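Local coordinates for p22 protein (Trypanosoma brucei, PDB 3JV1) that acts as an accessory factor in mitochondrial RNA editing specific for the cytochrome oxidase subunit II transcript, and belongs to the Mam33 family, at residues L58-E63 and R72-L77; G81-V86 and F103-K108. One frame throughout, in Å; residues are numbered along the deposited sequence.

Both contacts belong to one antiparallel sheet whose strands follow each other in chain order. Contact 1 pairs strands 54-63 and 72-80, the third and fourth of the sheet. Contact 2 pairs strands 83-92 and 95-104, the last two. The contacts come in series along the chain, and their centres lie about 17 Å apart. Strands 72-80 and 83-92 are neighbours, and the two sites meet where Leu77 CG packs on Val86 CG2 at 4.0 Å. The same sheet thus carries one pairing near the centre of the chain, under helix 152-181, and another at its outermost strand 95-104, where a second subunit packs.

Contact 1 (L58-E63 and R72-L77); sequences LQLTGE and RTLDVL
Residues 58-63 and 72-77 run antiparallel, their short axes at 153°, with a classic beta bulge where Thr61 and Gly62 both face Thr73. Gln59 and Asp75 form a regular hydrogen-bonded pair, joined both ways through their backbones. At the bulge, Thr73 O takes Thr61 N at 2.8 Å and, more weakly, Gly62 N. Thr73 N returns a bond to Gly62 O. The backbone angles of Gly62 leave no room for a CB beside the carbonyl O of Thr61.

On one face the contact is apolar. Leu58 and Val76 lie side by side and point the same way. Leu58 CD1 reaches Val76 CG2 at 3.5 Å and also touches Leu74 CD1. The other methyl of Leu74, CD2, meets Leu60 CD1 at 4.1 Å, the two side chains crossing at a slant. Helix 152-181 covers Leu58 and Leu74 through Ile158. Arg72 extends from the same face to a salt bridge with Asp159 of that helix.

The side with Gln59, Thr73 and Asp75 is largely polar, and Thr61 reaches it from the bulge. The side chains of Thr61 and Thr73 cross at about a right angle, and their OG1 atoms hydrogen-bond at 2.9 Å. With chi1 at 57° and 54°, each hydroxyl sits between its own backbone N and carbonyl carbon, and the two turn to meet. A water 2.7 Å from Thr61 OG1 donates to Asp75 OD1 at 2.6 Å. Thr61 CG2 lies 3.9 Å from Asp75 OD2. Further along, Gln59 OE1 lies against Leu77 CD1.

The chemistry is that of a two-faced strand pair. Leu58 and Leu74 pack beneath the helix. On the more exposed side the threonine hydroxyls bond at the bulge, and the water carries the link on from Thr61 to Asp75.

Contact 2 (G81-V86 and F103-K108); sequences GGKALV and FRHDGK
Ala84 and Arg104 pair at the open end of the hairpin of strands 83-92 and 95-104, as an antiparallel hydrogen-bonded pair. Arg104 N bonds Ala84 O at 2.8 Å, and Ala84 N bonds back to Arg104 O. The packing is close here. Ala84 O also lies over one face of the Phe103 ring, 3.6 Å from CD1. Phe103 CG is anti to the backbone N (chi1 -172°), which lays the ring along the neighbouring strand. Its edge meets Lys83 CD, and CD1 approaches Leu85 CG at 4.3 Å. On the other face of the sheet, Val86 CG2 touches Arg104 CG. The tight part continues past the strand pair to buried Gly107. Its N bonds Gly82 O at 2.8 Å, and its CA comes within 4.1 Å of Lys83 CA.

The outer rim is looser, and Gly82 and His105 are exposed there. Lys83 runs out extended and bends only at its last torsion (chi4 -60°). This brings NZ to His105 ND1 at 3.2 Å, in the plane of the imidazole. Phe103 CE2 lies over one face of that ring, offset toward its rim.

Asp106 is the N-cap of helix 107-111, its OD1 taking Leu109 N. Ala110 of this helix packs on Ala84 and Arg104, and Arg104 NH1 bonds Tyr125 O. On the Phe103 side a second subunit closes in, its Phe180 meeting the Phe103 ring edge-to-face and its Glu172 bonding His105 NE2. The open end of the hairpin therefore lies between its own short helix and a neighbouring subunit, with strand 72-80 beside it in the sheet.

Contact 1 (L58-E63 and R72-L77)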
loop_
_atom_site.group_PDB
_atom_site.type_symbol
_atom_site.label_atom_id
_atom_site.label_comp_id
_atom_site.label_asym_id
_atom_site.label_seq_id
_atom_site.Cartn_x
_atom_site.Cartn_y
_atom_site.Cartn_z
ATOM N N LEU A 58 -13.063 17.353 -0.406
ATOM C CA LEU A 58 -12.161 17.017 0.686
ATOM C C LEU A 58 -12.350 15.543 1.010
ATOM O O LEU A 58 -13.438 15.139 1.405
ATOM C CB LEU A 58 -12.501 17.841 1.930
ATOM C CG LEU A 58 -11.874 19.208 2.194
ATOM C CD1 LEU A 58 -10.588 19.029 2.982
ATOM C CD2 LEU A 58 -11.641 19.952 0.885
ATOM N N GLN A 59 -11.297 14.751 0.850
ATOM C CA GLN A 59 -11.370 13.316 1.135
ATOM C C GLN A 59 -10.288 12.938 2.137
ATOM O O GLN A 59 -9.101 13.048 1.821
ATOM C CB GLN A 59 -11.131 12.487 -0.136
ATOM C CG GLN A 59 -11.839 12.969 -1.380
ATOM C CD GLN A 59 -11.462 12.156 -2.610
ATOM O OE1 GLN A 59 -10.281 11.953 -2.895
ATOM N NE2 GLN A 59 -12.467 11.696 -3.349
ATOM N N LEU A 60 -10.680 12.501 3.332
ATOM C CA LEU A 60 -9.696 12.081 4.334
ATOM C C LEU A 60 -9.031 10.835 3.781
ATOM O O LEU A 60 -9.707 9.973 3.226
ATOM C CB LEU A 60 -10.371 11.739 5.661
ATOM C CG LEU A 60 -10.734 12.869 6.627
ATOM C CD1 LEU A 60 -9.474 13.378 7.293
ATOM C CD2 LEU A 60 -11.455 13.980 5.894
ATOM N N THR A 61 -7.713 10.739 3.919
ATOM C CA THR A 61 -6.998 9.585 3.400
ATOM C C THR A 61 -6.281 8.765 4.470
ATOM O O THR A 61 -5.716 7.713 4.172
ATOM C CB THR A 61 -5.970 9.999 2.315
ATOM O OG1 THR A 61 -5.063 10.961 2.855
ATOM C CG2 THR A 61 -6.669 10.597 1.112
ATOM N N GLY A 62 -6.296 9.239 5.713
ATOM C CA GLY A 62 -5.648 8.487 6.769
ATOM C C GLY A 62 -5.132 9.285 7.946
ATOM O O GLY A 62 -5.357 10.491 8.053
ATOM N N GLU A 63 -4.452 8.574 8.841
ATOM C CA GLU A 63 -3.844 9.130 10.049
ATOM C C GLU A 63 -2.446 8.532 9.992
ATOM O O GLU A 63 -2.301 7.367 9.634
ATOM C CB GLU A 63 -4.576 8.630 11.294
ATOM C CG GLU A 63 -6.087 8.836 11.270
ATOM C CD GLU A 63 -6.785 8.002 10.204
ATOM O OE1 GLU A 63 -6.613 6.764 10.205
ATOM O OE2 GLU A 63 -7.509 8.581 9.366
ATOM N N ARG A 72 -3.721 14.080 10.627
ATOM C CA ARG A 72 -4.538 13.431 9.606
ATOM C C ARG A 72 -4.137 13.843 8.191
ATOM O O ARG A 72 -3.703 14.969 7.959
ATOM C CB ARG A 72 -6.012 13.770 9.825
ATOM C CG ARG A 72 -6.542 13.390 11.198
ATOM C CD ARG A 72 -7.966 13.880 11.411
ATOM N NE ARG A 72 -8.503 13.461 12.706
ATOM C CZ ARG A 72 -7.957 13.767 13.880
ATOM N NH1 ARG A 72 -6.850 14.496 13.929
ATOM N NH2 ARG A 72 -8.521 13.352 15.007
ATOM N N THR A 73 -4.271 12.920 7.249
ATOM C CA THR A 73 -3.950 13.217 5.866
ATOM C C THR A 73 -5.245 13.270 5.071
ATOM O O THR A 73 -6.197 12.545 5.354
ATOM C CB THR A 73 -3.034 12.147 5.229
ATOM O OG1 THR A 73 -3.629 10.855 5.381
ATOM C CG2 THR A 73 -1.655 12.155 5.876
ATOM N N LEU A 74 -5.280 14.147 4.084
ATOM C CA LEU A 74 -6.450 14.275 3.241
ATOM C C LEU A 74 -6.051 14.885 1.917
ATOM O O LEU A 74 -4.994 15.495 1.799
ATOM C CB LEU A 74 -7.520 15.132 3.930
ATOM C CG LEU A 74 -7.134 16.478 4.547
ATOM C CD1 LEU A 74 -7.037 17.545 3.476
ATOM C CD2 LEU A 74 -8.190 16.880 5.575
ATOM N N ASP A 75 -6.894 14.683 0.914
ATOM C CA ASP A 75 -6.672 15.236 -0.407
ATOM C C ASP A 75 -7.727 16.304 -0.620
ATOM O O ASP A 75 -8.882 16.139 -0.225
ATOM C CB ASP A 75 -6.859 14.184 -1.501
ATOM C CG ASP A 75 -5.674 13.259 -1.644
ATOM O OD1 ASP A 75 -4.594 13.561 -1.098
ATOM O OD2 ASP A 75 -5.829 12.229 -2.325
ATOM N N VAL A 76 -7.325 17.397 -1.246
ATOM C CA VAL A 76 -8.247 18.464 -1.558
ATOM C C VAL A 76 -8.229 18.582 -3.072
ATOM O O VAL A 76 -7.194 18.873 -3.669
ATOM C CB VAL A 76 -7.814 19.791 -0.918
ATOM C CG1 VAL A 76 -8.574 20.955 -1.550
ATOM C CG2 VAL A 76 -8.101 19.745 0.575
ATOM N N LEU A 77 -9.367 18.320 -3.700
ATOM C CA LEU A 77 -9.441 18.424 -5.152
ATOM C C LEU A 77 -10.258 19.634 -5.580
ATOM O O LEU A 77 -11.304 19.932 -5.000
ATOM C CB LEU A 77 -10.063 17.166 -5.762
ATOM C CG LEU A 77 -9.360 15.817 -5.561
ATOM C CD1 LEU A 77 -9.712 15.239 -4.200
ATOM C CD2 LEU A 77 -9.796 14.863 -6.662
HETATM O O HOH W 1 -3.717 12.346 1.017
#

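Contact 2 (G81-V86 and F103-K108)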
loop_
_atom_site.group_PDB
_atom_site.type_symbol
_atom_site.label_atom_id
_atom_site.label_comp_id
_atom_site.label_asym_id
_atom_site.label_seq_id
_atom_site.Cartn_x
_atom_site.Cartn_y
_atom_site.Cartn_z
ATOM N N GLY A 81 -13.875 22.092 -15.524
ATOM C CA GLY A 81 -13.624 21.799 -16.926
ATOM C C GLY A 81 -13.023 20.437 -17.217
ATOM O O GLY A 81 -12.227 20.297 -18.141
ATOM N N GLY A 82 -13.387 19.433 -16.433
ATOM C CA GLY A 82 -12.858 18.100 -16.661
ATOM C C GLY A 82 -11.441 17.861 -16.171
ATOM O O GLY A 82 -10.855 16.815 -16.452
ATOM N N LYS A 83 -10.888 18.820 -15.436
ATOM C CA LYS A 83 -9.531 18.686 -14.907
ATOM C C LYS A 83 -9.531 18.948 -13.404
ATOM O O LYS A 83 -10.486 19.501 -12.866
ATOM C CB LYS A 83 -8.593 19.677 -15.597
ATOM C CG LYS A 83 -8.517 19.512 -17.101
ATOM C CD LYS A 83 -7.577 20.548 -17.723
ATOM C CE LYS A 83 -7.550 20.434 -19.242
ATOM N NZ LYS A 83 -7.079 19.087 -19.686
ATOM N N ALA A 84 -8.462 18.557 -12.724
ATOM C CA ALA A 84 -8.395 18.790 -11.292
ATOM C C ALA A 84 -7.012 19.136 -10.765
ATOM O O ALA A 84 -5.998 18.624 -11.234
ATOM C CB ALA A 84 -8.932 17.577 -10.546
ATOM N N LEU A 85 -6.998 20.027 -9.782
ATOM C CA LEU A 85 -5.782 20.433 -9.097
ATOM C C LEU A 85 -5.955 19.630 -7.810
ATOM O O LEU A 85 -6.954 19.800 -7.106
ATOM C CB LEU A 85 -5.816 21.928 -8.775
ATOM C CG LEU A 85 -4.593 22.789 -9.099
ATOM C CD1 LEU A 85 -4.824 24.198 -8.570
ATOM C CD2 LEU A 85 -3.339 22.188 -8.502
ATOM N N VAL A 86 -5.003 18.751 -7.512
ATOM C CA VAL A 86 -5.090 17.912 -6.328
ATOM C C VAL A 86 -4.003 18.199 -5.296
ATOM O O VAL A 86 -2.820 17.999 -5.556
ATOM C CB VAL A 86 -5.036 16.418 -6.727
ATOM C CG1 VAL A 86 -5.285 15.539 -5.509
ATOM C CG2 VAL A 86 -6.082 16.136 -7.805
ATOM N N PHE A 103 -1.412 17.871 -10.652
ATOM C CA PHE A 103 -2.399 18.326 -11.606
ATOM C C PHE A 103 -2.865 17.105 -12.384
ATOM O O PHE A 103 -2.054 16.310 -12.847
ATOM C CB PHE A 103 -1.847 19.351 -12.583
ATOM C CG PHE A 103 -2.913 19.957 -13.448
ATOM C CD1 PHE A 103 -3.787 20.900 -12.924
ATOM C CD2 PHE A 103 -3.097 19.527 -14.759
ATOM C CE1 PHE A 103 -4.834 21.408 -13.693
ATOM C CE2 PHE A 103 -4.143 20.030 -15.532
ATOM C CZ PHE A 103 -5.011 20.973 -14.994
ATOM N N ARG A 104 -4.177 16.954 -12.512
ATOM C CA ARG A 104 -4.734 15.826 -13.233
ATOM C C ARG A 104 -5.556 16.278 -14.431
ATOM O O ARG A 104 -6.608 16.894 -14.275
ATOM C CB ARG A 104 -5.602 14.989 -12.291
ATOM C CG ARG A 104 -4.837 14.429 -11.112
ATOM C CD ARG A 104 -3.733 13.491 -11.568
ATOM N NE ARG A 104 -2.959 12.988 -10.436
ATOM C CZ ARG A 104 -1.644 13.126 -10.310
ATOM N NH1 ARG A 104 -0.937 13.750 -11.250
ATOM N NH2 ARG A 104 -1.035 12.646 -9.235
ATOM N N HIS A 105 -5.065 15.978 -15.626
ATOM C CA HIS A 105 -5.775 16.345 -16.843
ATOM C C HIS A 105 -7.072 15.545 -16.931
ATOM O O HIS A 105 -8.099 16.047 -17.393
ATOM C CB HIS A 105 -4.902 16.062 -18.066
ATOM C CG HIS A 105 -3.837 17.088 -18.292
ATOM N ND1 HIS A 105 -4.115 18.355 -18.756
ATOM C CD2 HIS A 105 -2.498 17.043 -18.097
ATOM C CE1 HIS A 105 -2.993 19.047 -18.838
ATOM N NE2 HIS A 105 -1.997 18.274 -18.444
ATOM N N ASP A 106 -7.015 14.298 -16.482
ATOM C CA ASP A 106 -8.184 13.435 -16.505
ATOM C C ASP A 106 -8.917 13.590 -15.178
ATOM O O ASP A 106 -8.703 12.811 -14.248
ATOM C CB ASP A 106 -7.757 11.980 -16.697
ATOM C CG ASP A 106 -8.933 11.056 -16.943
ATOM O OD1 ASP A 106 -10.062 11.411 -16.544
ATOM O OD2 ASP A 106 -8.724 9.971 -17.525
ATOM N N GLY A 107 -9.769 14.611 -15.099
ATOM C CA GLY A 107 -10.527 14.877 -13.889
ATOM C C GLY A 107 -11.369 13.697 -13.441
ATOM O O GLY A 107 -11.534 13.458 -12.248
ATOM N N LYS A 108 -11.906 12.957 -14.402
ATOM C CA LYS A 108 -12.726 11.799 -14.095
ATOM C C LYS A 108 -11.886 10.783 -13.330
ATOM O O LYS A 108 -12.347 10.184 -12.361
ATOM C CB LYS A 108 -13.264 11.189 -15.390
ATOM C CG LYS A 108 -14.189 10.005 -15.199
ATOM C CD LYS A 108 -14.732 9.539 -16.546
ATOM C CE LYS A 108 -15.503 10.658 -17.238
ATOM N NZ LYS A 108 -16.019 10.269 -18.583
#